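Local coordinates for penicillin-binding protein 2 (Pbp2) (Helicobacter pylori, PDB 5LP5) that probably cross-links peptidoglycan as a penicillin-binding transpeptidase during cell wall synthesis, and forms a complex with MreC, at residues I327-P336 with V367-G375; V313-N324 with K382-F392. One frame throughout, in Å; residues are numbered along the deposited sequence.

Contact 1: residues I327-P336 with V367-G375; sequences ITENTTIPTP and VDVYFYKFG
Ile-333 drops its CD1 methyl among three side chains of one helix face: Tyr-370, Lys-373 and Phe-374. It belongs to a two-stranded antiparallel ribbon of the transpeptidase domain, in which strand 333-334, paired with 356-357, packs against helix 369-377. CG1 of Ile-333 stands between its own backbone N and carbonyl carbon (chi1 65°), and with the chain extended beyond it, CD1 comes to 3.5 Å from CE2 of Phe-374. The Phe-374 ring is also met by CG2 of Ile-327 at CE1 and by CG2 of Thr-331, which comes to its edge at CZ. One turn back on the helix, Tyr-370 offers a ring face to Phe-374, whose CD2 lies 3.8 Å above the ring plane, over its centre. Lys-373, extended beyond CG, runs past Ile-333 in the opposite direction. Its NZ donates to the carbonyl O of Pro-334 at 2.6 Å, tilted 16° from the carbonyl plane. Farther along, CG2 of Thr-335 and CG1 of Val-367 meet tip to tip, while OG1 of Thr-335 turns to Ser-357 on the partner strand. Behind this first shell, Ile-327 also rests on Phe-321 and Leu-322 of helix 314-324. A type I turn from Thr-328 to Thr-331 then shapes the approach to the strand, with Thr-328 N donating to OG1 of Thr-331 at 2.8 Å in a nearly straight bond (167°).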
loop_
_atom_site.group_PDB
_atom_site.type_symbol
_atom_site.label_atom_id
_atom_site.label_comp_id
_atom_site.label_asym_id
_atom_site.label_seq_id
_atom_site.Cartn_x
_atom_site.Cartn_y
_atom_site.Cartn_z
ATOM N N ILE A 327 5.741 -4.869 62.004
ATOM C CA ILE A 327 6.910 -4.003 61.793
ATOM C C ILE A 327 6.550 -2.764 60.961
ATOM O O ILE A 327 5.406 -2.612 60.527
ATOM C CB ILE A 327 8.087 -4.773 61.137
ATOM C CG1 ILE A 327 7.634 -5.548 59.889
ATOM C CG2 ILE A 327 8.729 -5.719 62.147
ATOM C CD1 ILE A 327 8.014 -4.892 58.586
ATOM N N THR A 328 7.516 -1.864 60.779
ATOM C CA THR A 328 7.311 -0.646 59.985
ATOM C C THR A 328 8.522 -0.308 59.109
ATOM O O THR A 328 9.600 -0.920 59.198
ATOM C CB THR A 328 7.031 0.599 60.853
ATOM O OG1 THR A 328 8.198 0.912 61.626
ATOM C CG2 THR A 328 5.839 0.375 61.766
ATOM N N GLU A 329 8.310 0.688 58.257
ATOM C CA GLU A 329 9.342 1.202 57.369
ATOM C C GLU A 329 10.585 1.624 58.133
ATOM O O GLU A 329 11.678 1.572 57.589
ATOM C CB GLU A 329 8.803 2.351 56.486
ATOM C CG GLU A 329 8.142 3.531 57.196
ATOM C CD GLU A 329 6.640 3.366 57.386
ATOM O OE1 GLU A 329 6.159 2.221 57.533
ATOM O OE2 GLU A 329 5.937 4.387 57.419
ATOM N N ASN A 330 10.417 1.992 59.399
ATOM C CA ASN A 330 11.526 2.484 60.228
ATOM C C ASN A 330 12.186 1.418 61.090
ATOM O O ASN A 330 13.212 1.682 61.719
ATOM C CB ASN A 330 11.027 3.588 61.140
ATOM C CG ASN A 330 10.248 4.627 60.395
ATOM O OD1 ASN A 330 10.793 5.311 59.541
ATOM N ND2 ASN A 330 8.967 4.749 60.706
ATOM N N THR A 331 11.596 0.228 61.137
ATOM C CA THR A 331 12.214 -0.885 61.830
ATOM C C THR A 331 13.624 -1.074 61.304
ATOM O O THR A 331 13.841 -1.403 60.128
ATOM C CB THR A 331 11.411 -2.162 61.628
ATOM O OG1 THR A 331 10.040 -1.905 61.988
ATOM C CG2 THR A 331 11.998 -3.300 62.455
ATOM N N THR A 332 14.582 -0.820 62.181
ATOM C CA THR A 332 15.987 -0.871 61.828
ATOM C C THR A 332 16.574 -2.140 62.435
ATOM O O THR A 332 16.272 -2.483 63.583
ATOM C CB THR A 332 16.734 0.367 62.376
ATOM O OG1 THR A 332 15.982 1.555 62.100
ATOM C CG2 THR A 332 18.124 0.487 61.759
ATOM N N ILE A 333 17.393 -2.849 61.662
ATOM C CA ILE A 333 18.074 -4.051 62.158
ATOM C C ILE A 333 19.515 -4.098 61.647
ATOM O O ILE A 333 19.835 -3.473 60.641
ATOM C CB ILE A 333 17.333 -5.343 61.748
ATOM C CG1 ILE A 333 17.352 -5.523 60.216
ATOM C CG2 ILE A 333 15.902 -5.323 62.279
ATOM C CD1 ILE A 333 16.728 -6.817 59.718
ATOM N N PRO A 334 20.392 -4.829 62.350
ATOM C CA PRO A 334 21.797 -4.937 61.925
ATOM C C PRO A 334 22.006 -5.735 60.623
ATOM O O PRO A 334 21.442 -6.807 60.446
ATOM C CB PRO A 334 22.489 -5.615 63.120
ATOM C CG PRO A 334 21.399 -6.230 63.929
ATOM C CD PRO A 334 20.151 -5.442 63.670
ATOM N N THR A 335 22.828 -5.197 59.728
ATOM C CA THR A 335 23.014 -5.759 58.393
ATOM C C THR A 335 24.486 -6.064 58.111
ATOM O O THR A 335 25.198 -5.251 57.513
ATOM C CB THR A 335 22.463 -4.802 57.319
ATOM O OG1 THR A 335 21.065 -4.599 57.549
ATOM C CG2 THR A 335 22.641 -5.368 55.911
ATOM N N PRO A 336 24.946 -7.242 58.543
ATOM C CA PRO A 336 26.311 -7.698 58.289
ATOM C C PRO A 336 26.513 -8.186 56.857
ATOM O O PRO A 336 25.542 -8.265 56.089
ATOM C CB PRO A 336 26.478 -8.856 59.268
ATOM C CG PRO A 336 25.101 -9.359 59.492
ATOM C CD PRO A 336 24.207 -8.163 59.418
ATOM N N VAL A 367 20.196 -3.603 49.512
ATOM C CA VAL A 367 20.714 -4.464 50.581
ATOM C C VAL A 367 19.968 -5.795 50.619
ATOM O O VAL A 367 18.740 -5.831 50.520
ATOM C CB VAL A 367 20.595 -3.804 51.970
ATOM C CG1 VAL A 367 21.065 -4.745 53.066
ATOM C CG2 VAL A 367 21.401 -2.532 52.024
ATOM N N ASP A 368 20.722 -6.881 50.785
ATOM C CA ASP A 368 20.175 -8.226 50.693
ATOM C C ASP A 368 19.710 -8.753 52.055
ATOM O O ASP A 368 18.652 -9.385 52.143
ATOM C CB ASP A 368 21.208 -9.169 50.065
ATOM C CG ASP A 368 21.415 -8.917 48.555
ATOM O OD1 ASP A 368 20.506 -8.407 47.876
ATOM O OD2 ASP A 368 22.488 -9.240 48.022
ATOM N N VAL A 369 20.483 -8.490 53.110
ATOM C CA VAL A 369 20.235 -9.139 54.413
ATOM C C VAL A 369 18.932 -8.723 55.098
ATOM O O VAL A 369 18.300 -9.547 55.760
ATOM C CB VAL A 369 21.429 -8.969 55.387
ATOM C CG1 VAL A 369 21.068 -9.443 56.791
ATOM C CG2 VAL A 369 22.629 -9.755 54.878
ATOM N N TYR A 370 18.527 -7.463 54.945
ATOM C CA TYR A 370 17.254 -7.012 55.509
ATOM C C TYR A 370 16.133 -7.965 55.082
ATOM O O TYR A 370 15.275 -8.335 55.890
ATOM C CB TYR A 370 16.944 -5.585 55.052
ATOM C CG TYR A 370 15.589 -5.051 55.487
ATOM C CD1 TYR A 370 15.430 -4.401 56.708
ATOM C CD2 TYR A 370 14.470 -5.192 54.673
ATOM C CE1 TYR A 370 14.198 -3.883 57.096
ATOM C CE2 TYR A 370 13.231 -4.683 55.046
ATOM C CZ TYR A 370 13.095 -4.025 56.257
ATOM O OH TYR A 370 11.863 -3.520 56.642
ATOM N N PHE A 371 16.172 -8.361 53.807
ATOM C CA PHE A 371 15.156 -9.223 53.199
ATOM C C PHE A 371 15.400 -10.673 53.549
ATOM O O PHE A 371 14.454 -11.427 53.728
ATOM C CB PHE A 371 15.103 -9.022 51.673
ATOM C CG PHE A 371 14.768 -7.608 51.272
ATOM C CD1 PHE A 371 13.453 -7.159 51.291
ATOM C CD2 PHE A 371 15.764 -6.721 50.910
ATOM C CE1 PHE A 371 13.140 -5.861 50.947
ATOM C CE2 PHE A 371 15.452 -5.426 50.570
ATOM C CZ PHE A 371 14.142 -4.992 50.592
ATOM N N TYR A 372 16.659 -11.070 53.658
ATOM C CA TYR A 372 16.973 -12.399 54.181
ATOM C C TYR A 372 16.356 -12.605 55.575
ATOM O O TYR A 372 15.720 -13.626 55.847
ATOM C CB TYR A 372 18.491 -12.633 54.254
ATOM C CG TYR A 372 19.210 -12.818 52.922
ATOM C CD1 TYR A 372 18.613 -13.500 51.858
ATOM C CD2 TYR A 372 20.510 -12.343 52.744
ATOM C CE1 TYR A 372 19.276 -13.669 50.653
ATOM C CE2 TYR A 372 21.179 -12.515 51.545
ATOM C CZ TYR A 372 20.558 -13.179 50.505
ATOM O OH TYR A 372 21.220 -13.343 49.314
ATOM N N LYS A 373 16.541 -11.627 56.455
ATOM C CA LYS A 373 16.119 -11.758 57.851
ATOM C C LYS A 373 14.606 -11.829 58.016
ATOM O O LYS A 373 14.102 -12.750 58.662
ATOM C CB LYS A 373 16.692 -10.623 58.704
ATOM C CG LYS A 373 18.086 -10.934 59.218
ATOM C CD LYS A 373 18.569 -9.831 60.136
ATOM C CE LYS A 373 19.988 -10.068 60.624
ATOM N NZ LYS A 373 20.471 -8.953 61.490
ATOM N N PHE A 374 13.881 -10.868 57.447
ATOM C CA PHE A 374 12.419 -10.874 57.569
ATOM C C PHE A 374 11.803 -11.995 56.727
ATOM O O PHE A 374 10.673 -12.422 56.982
ATOM C CB PHE A 374 11.813 -9.509 57.212
ATOM C CG PHE A 374 12.048 -8.451 58.263
ATOM C CD1 PHE A 374 11.288 -8.414 59.430
ATOM C CD2 PHE A 374 13.043 -7.487 58.090
ATOM C CE1 PHE A 374 11.520 -7.439 60.402
ATOM C CE2 PHE A 374 13.271 -6.505 59.052
ATOM C CZ PHE A 374 12.509 -6.478 60.210
ATOM N N GLY A 375 12.564 -12.470 55.739
ATOM C CA GLY A 375 12.156 -13.594 54.900
ATOM C C GLY A 375 12.044 -14.880 55.696
ATOM O O GLY A 375 11.238 -15.756 55.367
#

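Contact 2: residues V313-N324 with K382-F392; sequences VKMGVGLSFLEN and KLSKTLREVGF
Thr-386 pushes into helix 314-324 as a knob, seated in a hole made by Gly-316, Leu-319, Ser-320 and Glu-323. With OG1 beside the backbone N (chi1 -67°), CG2 stands anti to that N and reaches the carbonyl O of Gly-316 at 3.3 Å, while OG1 shares a weak hydrogen bond of 3.1 Å with OG of Ser-320. The backbones come close here, CA of Ser-320 lying 5.6 Å from CA of Thr-386 and CA of Gly-316 5.8 Å from CA of Leu-387; Gly-316 has no side chain facing Leu-387 and Val-390, which is consistent with this approach. Beside the knob, CG1 of Val-317 packs on CD1 of Leu-383 at 3.8 Å, and CG2 of Val-317 lies alongside CD2 of Leu-387. The helices cross at 128°, their axes 8.6 Å apart at closest. Helix 314-324 carries Lys-314 of what looks like the SxxK motif of penicillin-binding enzymes; its side chain leaves away from segment 382-392. At the other end the packing thins toward the surface. Asn-324 makes weak bonds from ND2 back to O and OG of Ser-320, and its OD1 rests 3.6 Å from CD of Lys-382, whose extended chain passes obliquely across the amide.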
loop_
_atom_site.group_PDB
_atom_site.type_symbol
_atom_site.label_atom_id
_atom_site.label_comp_id
_atom_site.label_asym_id
_atom_site.label_seq_id
_atom_site.Cartn_x
_atom_site.Cartn_y
_atom_site.Cartn_z
ATOM N N VAL A 313 12.363 -6.367 42.653
ATOM C CA VAL A 313 11.197 -6.847 43.381
ATOM C C VAL A 313 11.120 -6.319 44.819
ATOM O O VAL A 313 10.068 -6.421 45.466
ATOM C CB VAL A 313 11.187 -8.383 43.441
ATOM C CG1 VAL A 313 11.294 -8.978 42.040
ATOM C CG2 VAL A 313 12.314 -8.899 44.332
ATOM N N LYS A 314 12.222 -5.748 45.307
ATOM C CA LYS A 314 12.402 -5.502 46.739
ATOM C C LYS A 314 11.331 -4.638 47.378
ATOM O O LYS A 314 10.955 -4.891 48.522
ATOM C CB LYS A 314 13.787 -4.930 47.027
ATOM C CG LYS A 314 14.835 -6.020 47.118
ATOM C CD LYS A 314 16.260 -5.503 47.230
ATOM C CE LYS A 314 17.219 -6.688 47.290
ATOM N NZ LYS A 314 18.639 -6.284 47.385
ATOM N N MET A 315 10.828 -3.638 46.656
ATOM C CA MET A 315 9.753 -2.818 47.207
ATOM C C MET A 315 8.404 -3.578 47.241
ATOM O O MET A 315 7.534 -3.289 48.075
ATOM C CB MET A 315 9.659 -1.428 46.526
ATOM C CG MET A 315 9.739 -1.340 44.996
ATOM S SD MET A 315 11.360 -1.277 44.175
ATOM C CE MET A 315 12.216 -0.191 45.285
ATOM N N GLY A 316 8.247 -4.562 46.362
ATOM C CA GLY A 316 7.101 -5.473 46.437
ATOM C C GLY A 316 7.204 -6.424 47.617
ATOM O O GLY A 316 6.211 -6.701 48.294
ATOM N N VAL A 317 8.418 -6.910 47.856
ATOM C CA VAL A 317 8.726 -7.793 48.990
ATOM C C VAL A 317 8.543 -7.043 50.323
ATOM O O VAL A 317 7.862 -7.509 51.235
ATOM C CB VAL A 317 10.187 -8.320 48.899
ATOM C CG1 VAL A 317 10.538 -9.190 50.093
ATOM C CG2 VAL A 317 10.413 -9.095 47.609
ATOM N N GLY A 318 9.172 -5.878 50.416
ATOM C CA GLY A 318 9.020 -5.005 51.567
ATOM C C GLY A 318 7.562 -4.729 51.858
ATOM O O GLY A 318 7.143 -4.780 53.011
ATOM N N LEU A 319 6.778 -4.456 50.817
ATOM C CA LEU A 319 5.358 -4.175 51.003
ATOM C C LEU A 319 4.637 -5.353 51.667
ATOM O O LEU A 319 3.710 -5.156 52.457
ATOM C CB LEU A 319 4.693 -3.795 49.676
ATOM C CG LEU A 319 3.179 -3.553 49.744
ATOM C CD1 LEU A 319 2.848 -2.358 50.616
ATOM C CD2 LEU A 319 2.578 -3.390 48.356
ATOM N N SER A 320 5.065 -6.566 51.348
ATOM C CA SER A 320 4.511 -7.757 51.978
ATOM C C SER A 320 4.905 -7.853 53.456
ATOM O O SER A 320 4.083 -8.224 54.295
ATOM C CB SER A 320 4.985 -9.015 51.250
ATOM O OG SER A 320 4.200 -10.144 51.623
ATOM N N PHE A 321 6.160 -7.537 53.775
ATOM C CA PHE A 321 6.620 -7.551 55.165
ATOM C C PHE A 321 5.729 -6.675 56.025
ATOM O O PHE A 321 5.166 -7.119 57.035
ATOM C CB PHE A 321 8.052 -7.017 55.300
ATOM C CG PHE A 321 9.105 -7.891 54.688
ATOM C CD1 PHE A 321 8.877 -9.239 54.432
ATOM C CD2 PHE A 321 10.357 -7.365 54.413
ATOM C CE1 PHE A 321 9.875 -10.025 53.892
ATOM C CE2 PHE A 321 11.358 -8.149 53.874
ATOM C CZ PHE A 321 11.119 -9.480 53.614
ATOM N N LEU A 322 5.617 -5.416 55.610
ATOM C CA LEU A 322 4.876 -4.411 56.361
ATOM C C LEU A 322 3.431 -4.812 56.535
ATOM O O LEU A 322 2.782 -4.426 57.507
ATOM C CB LEU A 322 4.920 -3.074 55.632
ATOM C CG LEU A 322 6.279 -2.419 55.449
ATOM C CD1 LEU A 322 6.164 -1.296 54.426
ATOM C CD2 LEU A 322 6.778 -1.902 56.781
ATOM N N GLU A 323 2.921 -5.569 55.575
ATOM C CA GLU A 323 1.527 -5.951 55.563
ATOM C C GLU A 323 1.255 -7.143 56.491
ATOM O O GLU A 323 0.230 -7.186 57.184
ATOM C CB GLU A 323 1.143 -6.270 54.127
ATOM C CG GLU A 323 -0.297 -6.662 53.890
ATOM C CD GLU A 323 -0.591 -6.801 52.416
ATOM O OE1 GLU A 323 0.357 -6.718 51.599
ATOM O OE2 GLU A 323 -1.772 -7.004 52.087
ATOM N N ASN A 324 2.195 -8.087 56.528
ATOM C CA ASN A 324 1.966 -9.379 57.162
ATOM C C ASN A 324 2.615 -9.533 58.534
ATOM O O ASN A 324 2.159 -10.334 59.357
ATOM C CB ASN A 324 2.444 -10.478 56.219
ATOM C CG ASN A 324 1.551 -10.619 55.002
ATOM O OD1 ASN A 324 0.361 -10.903 55.136
ATOM N ND2 ASN A 324 2.113 -10.402 53.809
ATOM N N LYS A 382 2.155 -16.029 51.746
ATOM C CA LYS A 382 1.790 -14.605 51.862
ATOM C C LYS A 382 2.675 -13.634 51.035
ATOM O O LYS A 382 2.173 -12.693 50.408
ATOM C CB LYS A 382 1.764 -14.200 53.339
ATOM C CG LYS A 382 0.686 -14.956 54.096
ATOM C CD LYS A 382 0.522 -14.503 55.534
ATOM C CE LYS A 382 -0.660 -15.239 56.155
ATOM N NZ LYS A 382 -0.962 -14.849 57.556
ATOM N N LEU A 383 3.984 -13.866 51.049
ATOM C CA LEU A 383 4.909 -13.137 50.190
ATOM C C LEU A 383 4.459 -13.243 48.731
ATOM O O LEU A 383 4.305 -12.236 48.048
ATOM C CB LEU A 383 6.336 -13.694 50.345
ATOM C CG LEU A 383 7.459 -13.106 49.478
ATOM C CD1 LEU A 383 7.661 -11.659 49.858
ATOM C CD2 LEU A 383 8.761 -13.861 49.622
ATOM N N SER A 384 4.250 -14.469 48.258
ATOM C CA SER A 384 3.925 -14.700 46.858
ATOM C C SER A 384 2.596 -14.049 46.490
ATOM O O SER A 384 2.415 -13.603 45.364
ATOM C CB SER A 384 3.887 -16.188 46.546
ATOM O OG SER A 384 2.742 -16.780 47.103
ATOM N N LYS A 385 1.665 -13.993 47.436
ATOM C CA LYS A 385 0.415 -13.284 47.204
ATOM C C LYS A 385 0.667 -11.803 46.904
ATOM O O LYS A 385 0.140 -11.261 45.945
ATOM C CB LYS A 385 -0.532 -13.423 48.402
ATOM C CG LYS A 385 -1.916 -12.830 48.131
ATOM C CD LYS A 385 -2.944 -13.234 49.166
ATOM C CE LYS A 385 -4.340 -12.795 48.757
ATOM N NZ LYS A 385 -5.343 -13.260 49.759
ATOM N N THR A 386 1.464 -11.151 47.732
ATOM C CA THR A 386 1.781 -9.739 47.528
ATOM C C THR A 386 2.492 -9.525 46.173
ATOM O O THR A 386 2.084 -8.665 45.385
ATOM C CB THR A 386 2.606 -9.173 48.716
ATOM O OG1 THR A 386 1.793 -9.139 49.899
ATOM C CG2 THR A 386 3.089 -7.771 48.445
ATOM N N LEU A 387 3.529 -10.310 45.889
ATOM C CA LEU A 387 4.236 -10.218 44.602
ATOM C C LEU A 387 3.303 -10.406 43.392
ATOM O O LEU A 387 3.424 -9.716 42.390
ATOM C CB LEU A 387 5.354 -11.259 44.529
ATOM C CG LEU A 387 6.554 -11.030 45.437
ATOM C CD1 LEU A 387 7.337 -12.314 45.666
ATOM C CD2 LEU A 387 7.453 -9.951 44.850
ATOM N N ARG A 388 2.389 -11.365 43.485
ATOM C CA ARG A 388 1.430 -11.652 42.415
ATOM C C ARG A 388 0.347 -10.587 42.333
ATOM O O ARG A 388 -0.238 -10.372 41.282
ATOM C CB ARG A 388 0.776 -13.017 42.635
ATOM C CG ARG A 388 1.639 -14.213 42.213
ATOM C CD ARG A 388 0.908 -15.551 42.343
ATOM N NE ARG A 388 -0.265 -15.581 41.464
ATOM C CZ ARG A 388 -0.327 -16.123 40.241
ATOM N NH1 ARG A 388 0.715 -16.747 39.705
ATOM N NH2 ARG A 388 -1.462 -16.037 39.547
ATOM N N GLU A 389 0.071 -9.927 43.444
ATOM C CA GLU A 389 -0.866 -8.809 43.448
ATOM C C GLU A 389 -0.295 -7.589 42.756
ATOM O O GLU A 389 -1.053 -6.837 42.161
ATOM C CB GLU A 389 -1.263 -8.430 44.875
ATOM C CG GLU A 389 -2.318 -9.331 45.480
ATOM C CD GLU A 389 -2.545 -9.080 46.964
ATOM O OE1 GLU A 389 -1.912 -8.154 47.526
ATOM O OE2 GLU A 389 -3.371 -9.817 47.563
ATOM N N VAL A 390 1.018 -7.381 42.855
ATOM C CA VAL A 390 1.685 -6.257 42.172
ATOM C C VAL A 390 2.100 -6.582 40.725
ATOM O O VAL A 390 2.867 -5.819 40.119
ATOM C CB VAL A 390 2.907 -5.692 42.955
ATOM C CG1 VAL A 390 2.501 -5.272 44.358
ATOM C CG2 VAL A 390 4.064 -6.676 43.018
ATOM N N GLY A 391 1.621 -7.717 40.201
ATOM C CA GLY A 391 1.627 -8.008 38.763
ATOM C C GLY A 391 2.713 -8.917 38.198
ATOM O O GLY A 391 3.024 -8.811 37.010
ATOM N N PHE A 392 3.288 -9.801 39.015
ATOM C CA PHE A 392 4.405 -10.677 38.567
ATOM C C PHE A 392 4.002 -12.093 38.123
ATOM O O PHE A 392 4.786 -12.813 37.449
ATOM C CB PHE A 392 5.465 -10.803 39.663
ATOM C CG PHE A 392 6.471 -9.698 39.661
ATOM C CD1 PHE A 392 6.427 -8.703 40.615
ATOM C CD2 PHE A 392 7.461 -9.659 38.702
ATOM C CE1 PHE A 392 7.366 -7.690 40.617
ATOM C CE2 PHE A 392 8.394 -8.646 38.692
ATOM C CZ PHE A 392 8.349 -7.660 39.650
#

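Followed from the N terminus, the chain enters helix 314-324, the first half of contact 2, and turns straight into 327-336, the first half of contact 1. Strands 338-340, 345-347 and 356-357 and helix 359-364 follow before 367-375 closes the inner loop, contact 1. Helix 380-389 comes next and closes the outer one, so contact 1 nests inside contact 2. Their centres are about 15 Å apart, and they also touch: NZ of Lys-314 forms a salt bridge with OD1 of Asp-368 at 2.9 Å, and CD2 of Leu-322 packs on the backbone at Thr-328. Helix 314-324 thus packs on helix 380-389 in contact 2 and meets Val-367, Asp-368 and the Thr-328 turn of contact 1.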